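PDB 3A79: toll-like receptor 6, Variable lymphocyte receptor B from Mus musculus, which pairs, as a leucine-rich-repeat innate immune receptor, probably with TLR2 to sense diacylated microbial lipopeptides, here fused to a lymphocyte-receptor fragment as an extracellular construct. Local coordinates for residues D367-R378 with K394-S404; R422-L433 with R446-D456. All blocks are in the same frame, centred on the assembly; numbering follows the deposited sequence.

Contact 1 of 2, residues D367-R378 with K394-S404; sequences DSVFQGCSTLKR and KVALMTKNMSS. With NAG (2-acetamido-2-deoxy-beta-D-glucopyranose), chain H.
The hydroxyl of Ser404 gives a hydrogen bond to the carbonyl oxygen of Lys377, OG to O 2.7 Å, and at the other end of the contact the amide of Gln371 reaches across to the backbone of Lys394. Both segments belong to the TLR6 part of the fusion and are neighbouring connections on the convex side of a leucine-rich-repeat solenoid, 394-404 beginning with a short helix. Gln371 NE2 serves two carbonyls: Asp367 O in its own segment at 3.0 Å, nearly in line with that C=O, and, across the contact, Lys394 O at 3.3 Å, where the donor stands above the carbonyl plane and the N-H...O angle is a bent 143°. The bend of the Gln371 chain at chi2 (-37°) swings this amide back over the helix, where OE1 lies against CD2 of Leu397. Nearby, the aliphatic part of Lys394 crosses Asp367 at about a right angle; the OD1 oxygen of that aspartate is taken by the backbone N-H groups of Lys390 and Asn391.

The packing is carried by two methionines, Met398 and Met402, set between the two connections. Met398 lays SD against CG1 of Val369 (3.6 Å) and its CG against CB of Phe370, and the side chains of Met398 and Phe370 both touch Leu382 of strand 381-383. The Phe370 ring is sandwiched within its own segment, Leu376 CD1 over one face and Val369 CG2 over the other. Cys373, in a disulfide with Cys348, ties 367-378 back to the preceding connection. On the outer side, Asn401 ND2 carries an N-linked sugar through C1. The Met402 CE methyl sits 4.0 Å from both Phe370 CB and Leu376 CD1.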
loop_
_atom_site.group_PDB
_atom_site.type_symbol
_atom_site.label_atom_id
_atom_site.label_comp_id
_atom_site.label_asym_id
_atom_site.label_seq_id
_atom_site.Cartn_x
_atom_site.Cartn_y
_atom_site.Cartn_z
ATOM N N ASP B 367 2.416 -2.848 -9.317
ATOM C CA ASP B 367 3.065 -3.982 -9.965
ATOM C C ASP B 367 2.853 -3.983 -11.477
ATOM O O ASP B 367 3.462 -4.784 -12.192
ATOM C CB ASP B 367 2.578 -5.303 -9.352
ATOM C CG ASP B 367 1.067 -5.362 -9.220
ATOM O OD1 ASP B 367 0.578 -5.643 -8.102
ATOM O OD2 ASP B 367 0.371 -5.113 -10.231
ATOM N N SER B 368 1.994 -3.092 -11.964
ATOM C CA SER B 368 1.793 -2.966 -13.405
ATOM C C SER B 368 2.878 -2.097 -14.050
ATOM O O SER B 368 2.992 -2.037 -15.272
ATOM C CB SER B 368 0.396 -2.436 -13.736
ATOM O OG SER B 368 0.189 -1.167 -13.160
ATOM N N VAL B 369 3.685 -1.439 -13.226
ATOM C CA VAL B 369 4.785 -0.654 -13.746
ATOM C C VAL B 369 5.648 -1.524 -14.655
ATOM O O VAL B 369 6.013 -2.649 -14.288
ATOM C CB VAL B 369 5.640 -0.025 -12.623
ATOM C CG1 VAL B 369 6.652 -1.023 -12.087
ATOM C CG2 VAL B 369 6.344 1.233 -13.135
ATOM N N PHE B 370 5.941 -0.994 -15.846
ATOM C CA PHE B 370 6.768 -1.666 -16.843
ATOM C C PHE B 370 6.314 -3.097 -17.210
ATOM O O PHE B 370 7.140 -3.950 -17.555
ATOM C CB PHE B 370 8.241 -1.674 -16.412
ATOM C CG PHE B 370 8.797 -0.318 -16.119
ATOM C CD1 PHE B 370 9.741 -0.147 -15.124
ATOM C CD2 PHE B 370 8.380 0.787 -16.835
ATOM C CE1 PHE B 370 10.266 1.106 -14.846
ATOM C CE2 PHE B 370 8.904 2.046 -16.566
ATOM C CZ PHE B 370 9.844 2.205 -15.568
ATOM N N GLN B 371 5.014 -3.366 -17.156
ATOM C CA GLN B 371 4.544 -4.690 -17.542
ATOM C C GLN B 371 4.877 -4.957 -18.995
ATOM O O GLN B 371 4.544 -4.159 -19.869
ATOM C CB GLN B 371 3.046 -4.877 -17.279
ATOM C CG GLN B 371 2.739 -5.513 -15.921
ATOM C CD GLN B 371 3.751 -6.591 -15.524
ATOM O OE1 GLN B 371 3.818 -7.664 -16.136
ATOM N NE2 GLN B 371 4.536 -6.305 -14.488
ATOM N N GLY B 372 5.546 -6.081 -19.239
ATOM C CA GLY B 372 5.947 -6.466 -20.579
ATOM C C GLY B 372 6.643 -5.349 -21.330
ATOM O O GLY B 372 6.405 -5.139 -22.518
ATOM N N CYS B 373 7.508 -4.620 -20.632
ATOM C CA CYS B 373 8.233 -3.524 -21.253
ATOM C C CYS B 373 9.545 -4.035 -21.824
ATOM O O CYS B 373 10.428 -4.486 -21.087
ATOM C CB CYS B 373 8.469 -2.399 -20.251
ATOM S SG CYS B 373 9.339 -0.981 -20.935
ATOM N N SER B 374 9.656 -3.966 -23.147
ATOM C CA SER B 374 10.771 -4.572 -23.871
ATOM C C SER B 374 11.748 -3.512 -24.346
ATOM O O SER B 374 12.444 -3.678 -25.340
ATOM C CB SER B 374 10.241 -5.369 -25.067
ATOM O OG SER B 374 9.194 -4.672 -25.724
ATOM N N THR B 375 11.817 -2.424 -23.603
ATOM C CA THR B 375 12.430 -1.220 -24.108
ATOM C C THR B 375 13.332 -0.632 -23.009
ATOM O O THR B 375 13.719 0.537 -23.029
ATOM C CB THR B 375 11.301 -0.275 -24.563
ATOM O OG1 THR B 375 11.636 0.332 -25.811
ATOM C CG2 THR B 375 10.975 0.766 -23.513
ATOM N N LEU B 376 13.660 -1.485 -22.043
ATOM C CA LEU B 376 14.604 -1.155 -20.986
ATOM C C LEU B 376 15.695 -2.227 -20.941
ATOM O O LEU B 376 16.123 -2.668 -19.872
ATOM C CB LEU B 376 13.884 -1.050 -19.637
ATOM C CG LEU B 376 12.890 0.107 -19.459
ATOM C CD1 LEU B 376 12.038 -0.106 -18.225
ATOM C CD2 LEU B 376 13.585 1.472 -19.400
ATOM N N LYS B 377 16.143 -2.641 -22.119
ATOM C CA LYS B 377 17.122 -3.711 -22.221
ATOM C C LYS B 377 18.525 -3.256 -21.838
ATOM O O LYS B 377 19.445 -4.061 -21.773
ATOM C CB LYS B 377 17.125 -4.306 -23.629
ATOM C CG LYS B 377 15.943 -5.203 -23.951
ATOM C CD LYS B 377 16.020 -5.663 -25.400
ATOM C CE LYS B 377 14.805 -6.468 -25.817
ATOM N NZ LYS B 377 14.833 -7.827 -25.235
ATOM N N ARG B 378 18.699 -1.964 -21.588
ATOM C CA ARG B 378 19.997 -1.478 -21.126
ATOM C C ARG B 378 19.973 -1.294 -19.611
ATOM O O ARG B 378 21.025 -1.301 -18.965
ATOM C CB ARG B 378 20.427 -0.190 -21.856
ATOM C CG ARG B 378 21.037 -0.426 -23.233
ATOM C CD ARG B 378 21.222 0.885 -24.001
ATOM N NE ARG B 378 22.032 0.757 -25.220
ATOM C CZ ARG B 378 22.392 1.780 -25.998
ATOM N NH1 ARG B 378 22.016 3.023 -25.698
ATOM N NH2 ARG B 378 23.134 1.561 -27.079
ATOM N N LYS B 394 3.854 -10.858 -10.413
ATOM C CA LYS B 394 3.760 -9.839 -11.450
ATOM C C LYS B 394 5.102 -9.096 -11.517
ATOM O O LYS B 394 5.593 -8.781 -12.594
ATOM C CB LYS B 394 2.585 -8.887 -11.191
ATOM C CG LYS B 394 1.782 -8.539 -12.446
ATOM C CD LYS B 394 0.820 -7.377 -12.208
ATOM C CE LYS B 394 0.135 -6.912 -13.503
ATOM N NZ LYS B 394 -1.019 -7.772 -13.926
ATOM N N VAL B 395 5.701 -8.861 -10.353
ATOM C CA VAL B 395 7.020 -8.234 -10.239
ATOM C C VAL B 395 8.140 -9.071 -10.883
ATOM O O VAL B 395 9.236 -8.574 -11.145
ATOM C CB VAL B 395 7.381 -7.945 -8.744
ATOM C CG1 VAL B 395 8.739 -7.250 -8.615
ATOM C CG2 VAL B 395 6.290 -7.119 -8.069
ATOM N N ALA B 396 7.871 -10.344 -11.131
ATOM C CA ALA B 396 8.857 -11.192 -11.787
ATOM C C ALA B 396 8.671 -11.070 -13.282
ATOM O O ALA B 396 9.641 -11.046 -14.035
ATOM C CB ALA B 396 8.698 -12.644 -11.348
ATOM N N LEU B 397 7.413 -10.987 -13.703
ATOM C CA LEU B 397 7.077 -10.909 -15.118
ATOM C C LEU B 397 7.531 -9.572 -15.698
ATOM O O LEU B 397 7.710 -9.435 -16.909
ATOM C CB LEU B 397 5.570 -11.098 -15.314
ATOM C CG LEU B 397 5.060 -11.221 -16.754
ATOM C CD1 LEU B 397 5.443 -12.566 -17.364
ATOM C CD2 LEU B 397 3.550 -10.991 -16.838
ATOM N N MET B 398 7.717 -8.595 -14.817
ATOM C CA MET B 398 8.165 -7.265 -15.202
ATOM C C MET B 398 9.565 -7.266 -15.804
ATOM O O MET B 398 9.840 -6.555 -16.766
ATOM C CB MET B 398 8.155 -6.350 -13.986
ATOM C CG MET B 398 8.833 -5.011 -14.215
ATOM S SD MET B 398 8.625 -3.948 -12.784
ATOM C CE MET B 398 10.082 -4.367 -11.832
ATOM N N THR B 399 10.451 -8.067 -15.229
ATOM C CA THR B 399 11.849 -8.083 -15.644
ATOM C C THR B 399 12.106 -9.027 -16.818
ATOM O O THR B 399 13.240 -9.165 -17.272
ATOM C CB THR B 399 12.770 -8.469 -14.464
ATOM O OG1 THR B 399 12.551 -9.839 -14.098
ATOM C CG2 THR B 399 12.485 -7.579 -13.262
ATOM N N LYS B 400 11.049 -9.671 -17.303
ATOM C CA LYS B 400 11.166 -10.669 -18.363
ATOM C C LYS B 400 12.132 -10.252 -19.477
ATOM O O LYS B 400 12.997 -11.027 -19.887
ATOM C CB LYS B 400 9.785 -11.004 -18.941
ATOM C CG LYS B 400 9.805 -12.083 -20.018
ATOM C CD LYS B 400 8.404 -12.599 -20.352
ATOM C CE LYS B 400 7.627 -11.644 -21.252
ATOM N NZ LYS B 400 6.592 -12.368 -22.057
ATOM N N ASN B 401 11.988 -9.026 -19.965
ATOM C CA ASN B 401 12.829 -8.554 -21.058
ATOM C C ASN B 401 13.714 -7.351 -20.685
ATOM O O ASN B 401 13.818 -6.363 -21.407
ATOM C CB ASN B 401 11.977 -8.324 -22.307
ATOM C CG ASN B 401 11.877 -9.573 -23.164
ATOM O OD1 ASN B 401 12.900 -10.155 -23.538
ATOM N ND2 ASN B 401 10.653 -10.000 -23.474
ATOM N N MET B 402 14.359 -7.474 -19.531
ATOM C CA MET B 402 15.209 -6.435 -18.983
ATOM C C MET B 402 16.625 -6.947 -19.013
ATOM O O MET B 402 17.326 -6.946 -18.010
ATOM C CB MET B 402 14.796 -6.111 -17.549
ATOM C CG MET B 402 13.431 -5.466 -17.450
ATOM S SD MET B 402 13.256 -4.521 -15.937
ATOM C CE MET B 402 11.790 -3.544 -16.283
ATOM N N SER B 403 17.026 -7.375 -20.199
ATOM C CA SER B 403 18.273 -8.093 -20.441
ATOM C C SER B 403 19.550 -7.634 -19.716
ATOM O O SER B 403 20.573 -8.314 -19.800
ATOM C CB SER B 403 18.516 -8.129 -21.944
ATOM O OG SER B 403 17.272 -8.165 -22.624
ATOM N N SER B 404 19.515 -6.510 -19.006
ATOM C CA SER B 404 20.719 -6.035 -18.325
ATOM C C SER B 404 20.543 -5.894 -16.820
ATOM O O SER B 404 21.482 -5.514 -16.117
ATOM C CB SER B 404 21.187 -4.700 -18.907
ATOM O OG SER B 404 21.586 -4.831 -20.254
HETATM C C1 NAG H . 10.761 -11.182 -24.309
HETATM C C2 NAG H . 11.277 -11.316 -25.744
HETATM C C3 NAG H . 10.762 -12.574 -26.445
HETATM C C4 NAG H . 11.060 -13.799 -25.569
HETATM C C5 NAG H . 10.481 -13.595 -24.160
HETATM C C6 NAG H . 10.805 -14.749 -23.205
HETATM C C7 NAG H . 11.884 -9.227 -26.706
HETATM C C8 NAG H . 13.263 -9.782 -26.939
HETATM N N2 NAG H . 10.927 -10.121 -26.479
HETATM O O3 NAG H . 11.284 -12.699 -27.760
HETATM O O4 NAG H . 10.558 -14.960 -26.218
HETATM O O5 NAG H . 10.938 -12.385 -23.570
HETATM O O6 NAG H . 12.007 -14.519 -22.497
HETATM O O7 NAG H . 11.677 -8.014 -26.720
#

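Contact 2 of 2, residues R422-L433 with R446-D456; sequences RTCAWAESILVL and RCLPPKVKVLD. With NAG (2-acetamido-2-deoxy-beta-D-glucopyranose), chain I.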
loop_
_atom_site.group_PDB
_atom_site.type_symbol
_atom_site.label_atom_id
_atom_site.label_comp_id
_atom_site.label_asym_id
_atom_site.label_seq_id
_atom_site.Cartn_x
_atom_site.Cartn_y
_atom_site.Cartn_z
ATOM N N ARG B 422 1.008 -18.726 -9.938
ATOM C CA ARG B 422 2.374 -18.619 -9.416
ATOM C C ARG B 422 3.454 -18.920 -10.460
ATOM O O ARG B 422 4.434 -19.597 -10.156
ATOM C CB ARG B 422 2.566 -19.514 -8.177
ATOM C CG ARG B 422 1.634 -19.179 -7.007
ATOM C CD ARG B 422 2.064 -19.837 -5.696
ATOM N NE ARG B 422 1.048 -19.683 -4.648
ATOM C CZ ARG B 422 1.149 -20.188 -3.418
ATOM N NH1 ARG B 422 2.226 -20.881 -3.071
ATOM N NH2 ARG B 422 0.177 -20.007 -2.526
ATOM N N THR B 423 3.280 -18.396 -11.676
ATOM C CA THR B 423 4.226 -18.644 -12.772
ATOM C C THR B 423 5.473 -17.749 -12.732
ATOM O O THR B 423 5.384 -16.521 -12.588
ATOM C CB THR B 423 3.559 -18.539 -14.168
ATOM O OG1 THR B 423 2.512 -19.515 -14.280
ATOM C CG2 THR B 423 4.591 -18.777 -15.273
ATOM N N CYS B 424 6.631 -18.395 -12.876
ATOM C CA CYS B 424 7.931 -17.739 -12.773
ATOM C C CYS B 424 8.428 -17.352 -14.144
ATOM O O CYS B 424 8.279 -18.122 -15.092
ATOM C CB CYS B 424 8.955 -18.670 -12.115
ATOM S SG CYS B 424 10.173 -17.812 -11.091
ATOM N N ALA B 425 9.019 -16.157 -14.228
ATOM C CA ALA B 425 9.597 -15.617 -15.463
ATOM C C ALA B 425 10.675 -14.572 -15.175
ATOM O O ALA B 425 10.737 -13.544 -15.851
ATOM C CB ALA B 425 8.512 -15.005 -16.343
ATOM N N TRP B 426 11.524 -14.838 -14.181
ATOM C CA TRP B 426 12.545 -13.873 -13.765
ATOM C C TRP B 426 13.574 -13.601 -14.850
ATOM O O TRP B 426 13.814 -14.434 -15.722
ATOM C CB TRP B 426 13.269 -14.330 -12.491
ATOM C CG TRP B 426 12.581 -13.946 -11.207
ATOM C CD1 TRP B 426 12.024 -14.789 -10.303
ATOM C CD2 TRP B 426 12.380 -12.619 -10.693
ATOM N NE1 TRP B 426 11.488 -14.084 -9.261
ATOM C CE2 TRP B 426 11.693 -12.747 -9.473
ATOM C CE3 TRP B 426 12.713 -11.338 -11.147
ATOM C CZ2 TRP B 426 11.333 -11.644 -8.695
ATOM C CZ3 TRP B 426 12.352 -10.242 -10.374
ATOM C CH2 TRP B 426 11.670 -10.403 -9.165
ATOM N N ALA B 427 14.179 -12.423 -14.788
ATOM C CA ALA B 427 15.298 -12.111 -15.656
ATOM C C ALA B 427 16.479 -12.948 -15.202
ATOM O O ALA B 427 16.903 -12.878 -14.054
ATOM C CB ALA B 427 15.630 -10.633 -15.594
ATOM N N GLU B 428 17.009 -13.740 -16.119
ATOM C CA GLU B 428 18.048 -14.707 -15.805
ATOM C C GLU B 428 19.315 -14.026 -15.295
ATOM O O GLU B 428 20.277 -14.684 -14.913
ATOM C CB GLU B 428 18.353 -15.542 -17.053
ATOM C CG GLU B 428 17.101 -16.079 -17.774
ATOM C CD GLU B 428 16.234 -14.981 -18.408
ATOM O OE1 GLU B 428 14.988 -15.056 -18.296
ATOM O OE2 GLU B 428 16.797 -14.042 -19.012
ATOM N N SER B 429 19.300 -12.702 -15.265
ATOM C CA SER B 429 20.517 -11.936 -15.037
ATOM C C SER B 429 20.603 -11.249 -13.672
ATOM O O SER B 429 21.648 -10.688 -13.329
ATOM C CB SER B 429 20.693 -10.901 -16.157
ATOM O OG SER B 429 19.540 -10.080 -16.299
ATOM N N ILE B 430 19.519 -11.279 -12.901
ATOM C CA ILE B 430 19.504 -10.611 -11.596
ATOM C C ILE B 430 20.555 -11.197 -10.652
ATOM O O ILE B 430 20.671 -12.416 -10.521
ATOM C CB ILE B 430 18.133 -10.715 -10.900
ATOM C CG1 ILE B 430 16.982 -10.613 -11.908
ATOM C CG2 ILE B 430 18.019 -9.662 -9.814
ATOM C CD1 ILE B 430 17.046 -9.400 -12.791
ATOM N N LEU B 431 21.321 -10.332 -9.995
ATOM C CA LEU B 431 22.337 -10.793 -9.050
ATOM C C LEU B 431 22.005 -10.322 -7.647
ATOM O O LEU B 431 22.253 -11.025 -6.671
ATOM C CB LEU B 431 23.738 -10.301 -9.434
ATOM C CG LEU B 431 24.263 -10.522 -10.857
ATOM C CD1 LEU B 431 25.709 -10.061 -10.956
ATOM C CD2 LEU B 431 24.124 -11.979 -11.286
ATOM N N VAL B 432 21.446 -9.126 -7.547
ATOM C CA VAL B 432 21.051 -8.582 -6.258
ATOM C C VAL B 432 19.561 -8.274 -6.243
ATOM O O VAL B 432 19.052 -7.539 -7.080
ATOM C CB VAL B 432 21.838 -7.314 -5.931
ATOM C CG1 VAL B 432 21.564 -6.885 -4.495
ATOM C CG2 VAL B 432 23.328 -7.552 -6.178
ATOM N N LEU B 433 18.860 -8.846 -5.285
ATOM C CA LEU B 433 17.415 -8.734 -5.252
ATOM C C LEU B 433 16.936 -8.444 -3.833
ATOM O O LEU B 433 16.814 -9.361 -3.011
ATOM C CB LEU B 433 16.785 -10.029 -5.776
ATOM C CG LEU B 433 15.260 -10.093 -5.808
ATOM C CD1 LEU B 433 14.747 -8.914 -6.592
ATOM C CD2 LEU B 433 14.772 -11.402 -6.412
ATOM N N ARG B 446 10.018 -20.708 -4.512
ATOM C CA ARG B 446 9.595 -21.426 -5.714
ATOM C C ARG B 446 10.010 -20.664 -6.964
ATOM O O ARG B 446 10.095 -21.231 -8.059
ATOM C CB ARG B 446 8.072 -21.587 -5.732
ATOM C CG ARG B 446 7.540 -22.786 -4.974
ATOM C CD ARG B 446 6.033 -22.935 -5.163
ATOM N NE ARG B 446 5.539 -24.206 -4.633
ATOM C CZ ARG B 446 5.018 -24.360 -3.417
ATOM N NH1 ARG B 446 4.916 -23.320 -2.598
ATOM N NH2 ARG B 446 4.596 -25.555 -3.018
ATOM N N CYS B 447 10.267 -19.371 -6.782
ATOM C CA CYS B 447 10.456 -18.452 -7.894
ATOM C C CYS B 447 11.527 -17.403 -7.586
ATOM O O CYS B 447 11.228 -16.335 -7.053
ATOM C CB CYS B 447 9.116 -17.774 -8.210
ATOM S SG CYS B 447 9.024 -16.797 -9.743
ATOM N N LEU B 448 12.775 -17.709 -7.918
ATOM C CA LEU B 448 13.868 -16.763 -7.711
ATOM C C LEU B 448 14.846 -16.796 -8.877
ATOM O O LEU B 448 15.117 -17.857 -9.437
ATOM C CB LEU B 448 14.615 -17.060 -6.408
ATOM C CG LEU B 448 13.868 -16.900 -5.082
ATOM C CD1 LEU B 448 14.439 -17.861 -4.053
ATOM C CD2 LEU B 448 13.884 -15.458 -4.564
ATOM N N PRO B 449 15.381 -15.623 -9.241
ATOM C CA PRO B 449 16.307 -15.471 -10.369
ATOM C C PRO B 449 17.400 -16.543 -10.379
ATOM O O PRO B 449 18.072 -16.747 -9.372
ATOM C CB PRO B 449 16.909 -14.086 -10.131
ATOM C CG PRO B 449 15.836 -13.339 -9.425
ATOM C CD PRO B 449 15.123 -14.342 -8.562
ATOM N N PRO B 450 17.570 -17.226 -11.519
ATOM C CA PRO B 450 18.520 -18.336 -11.626
ATOM C C PRO B 450 19.853 -18.075 -10.919
ATOM O O PRO B 450 20.201 -18.812 -10.001
ATOM C CB PRO B 450 18.721 -18.467 -13.136
ATOM C CG PRO B 450 17.403 -18.050 -13.712
ATOM C CD PRO B 450 16.863 -16.980 -12.790
ATOM N N LYS B 451 20.578 -17.037 -11.320
ATOM C CA LYS B 451 21.944 -16.846 -10.842
ATOM C C LYS B 451 22.086 -15.828 -9.697
ATOM O O LYS B 451 23.070 -15.081 -9.671
ATOM C CB LYS B 451 22.859 -16.426 -12.011
ATOM C CG LYS B 451 23.083 -17.474 -13.114
ATOM C CD LYS B 451 24.174 -18.493 -12.726
ATOM C CE LYS B 451 24.460 -19.529 -13.832
ATOM N NZ LYS B 451 25.564 -19.151 -14.784
ATOM N N VAL B 452 21.143 -15.791 -8.749
ATOM C CA VAL B 452 21.213 -14.771 -7.687
ATOM C C VAL B 452 22.472 -14.883 -6.839
ATOM O O VAL B 452 22.992 -15.977 -6.640
ATOM C CB VAL B 452 20.025 -14.811 -6.708
ATOM C CG1 VAL B 452 19.824 -13.418 -6.080
ATOM C CG2 VAL B 452 18.766 -15.286 -7.394
ATOM N N LYS B 453 22.939 -13.750 -6.321
ATOM C CA LYS B 453 24.125 -13.721 -5.475
ATOM C C LYS B 453 23.813 -13.075 -4.132
ATOM O O LYS B 453 24.511 -13.317 -3.156
ATOM C CB LYS B 453 25.272 -12.963 -6.153
ATOM C CG LYS B 453 25.508 -13.331 -7.629
ATOM C CD LYS B 453 26.022 -14.767 -7.793
ATOM C CE LYS B 453 25.936 -15.263 -9.238
ATOM N NZ LYS B 453 27.058 -14.784 -10.075
ATOM N N VAL B 454 22.780 -12.236 -4.088
ATOM C CA VAL B 454 22.371 -11.578 -2.844
ATOM C C VAL B 454 20.857 -11.634 -2.750
ATOM O O VAL B 454 20.166 -11.346 -3.722
ATOM C CB VAL B 454 22.814 -10.094 -2.779
ATOM C CG1 VAL B 454 22.632 -9.549 -1.382
ATOM C CG2 VAL B 454 24.259 -9.934 -3.212
ATOM N N LEU B 455 20.335 -12.010 -1.588
ATOM C CA LEU B 455 18.892 -12.145 -1.437
ATOM C C LEU B 455 18.425 -11.619 -0.089
ATOM O O LEU B 455 18.408 -12.359 0.885
ATOM C CB LEU B 455 18.483 -13.610 -1.605
ATOM C CG LEU B 455 17.003 -13.907 -1.847
ATOM C CD1 LEU B 455 16.461 -13.058 -2.984
ATOM C CD2 LEU B 455 16.793 -15.383 -2.143
ATOM N N ASP B 456 18.047 -10.345 -0.031
ATOM C CA ASP B 456 17.599 -9.751 1.225
ATOM C C ASP B 456 16.091 -9.917 1.456
ATOM O O ASP B 456 15.281 -9.152 0.936
ATOM C CB ASP B 456 18.003 -8.279 1.315
ATOM C CG ASP B 456 17.977 -7.762 2.742
ATOM O OD1 ASP B 456 17.046 -8.141 3.482
ATOM O OD2 ASP B 456 18.889 -6.999 3.135
HETATM C C1 NAG I . 17.830 -3.613 0.601
HETATM C C2 NAG I . 19.217 -3.586 1.249
HETATM C C3 NAG I . 19.281 -3.179 2.720
HETATM C C4 NAG I . 18.168 -2.247 3.192
HETATM C C5 NAG I . 16.804 -2.472 2.538
HETATM C C6 NAG I . 15.969 -1.202 2.746
HETATM C C7 NAG I . 21.083 -5.105 0.866
HETATM C C8 NAG I . 21.751 -6.231 1.609
HETATM N N2 NAG I . 19.794 -4.914 1.120
HETATM O O3 NAG I . 20.535 -2.550 2.929
HETATM O O4 NAG I . 18.022 -2.436 4.590
HETATM O O5 NAG I . 16.841 -2.753 1.147
HETATM O O6 NAG I . 14.589 -1.418 2.526
HETATM O O7 NAG I . 21.707 -4.401 0.073
#
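Pro449 brings its CD over one face of the Trp426 indole, 3.6 Å from the centroid of the five-membered ring and 8° off the ring normal, a CH-pi contact. Leu433 CD2 covers the same face toward the rim and crosses Pro449 at about a right angle; CB of Ile430 closes on the proline's CB. At the ring's edge, Trp426 NE1 donates to Cys447 O over 3.2 Å, a bent bond whose donor stands above the carbonyl plane. Beside it is the Cys424-Cys447 disulfide: with Cys447 SG anti to the backbone N (chi1 -170°), the sulfur reaches Cys424 and lies obliquely beside the indole. Replacing Trp426 by an alanine would probably strip Pro449 of its aromatic cover and leave Cys447 O without this donor.

Further along, the chains become adjacent parallel strands of the leucine-rich-repeat solenoid, still within TLR6. Val432 and Val454 point the same way, side by side, Val432 CG1 to Val454 CB 3.8 Å. Leu431 O receives two backbone N-H groups, from Lys453 at 2.8 Å and Val454 at 2.9 Å, and Leu433 N returns a bond to Val454 O. At the far end Asp456 OD1 is hydrogen-bonded to ND1 of His458, while OD2 takes a weak bond from N2 of a glycan sugar.

Covalent, aromatic and backbone links thus follow one another along a single interface, so neighbouring turns are fastened both at the strands and, through the disulfide, at their outer loops.

In the fold
Contacts 1 and 2 follow one another along the chain, and their centres are 13 Å apart on the same side of the molecule's centre. They meet where 394-404 backs onto Trp426 and Ala427. Thr399 OG1 probably hydrogen-bonds Ala427 N at 3.1 Å, and the helix start of 394-404 lies against the indole, with Ala396 CB 3.5 Å from Trp426 CE2. The connection 394-404 is thus clamped between 367-378 and 422-433, in the stacked manner of a solenoid. Each contact meets a glycan, one rooted in contact 1, the other reaching contact 2 beside the strands; both are glycans attached to the receptor itself.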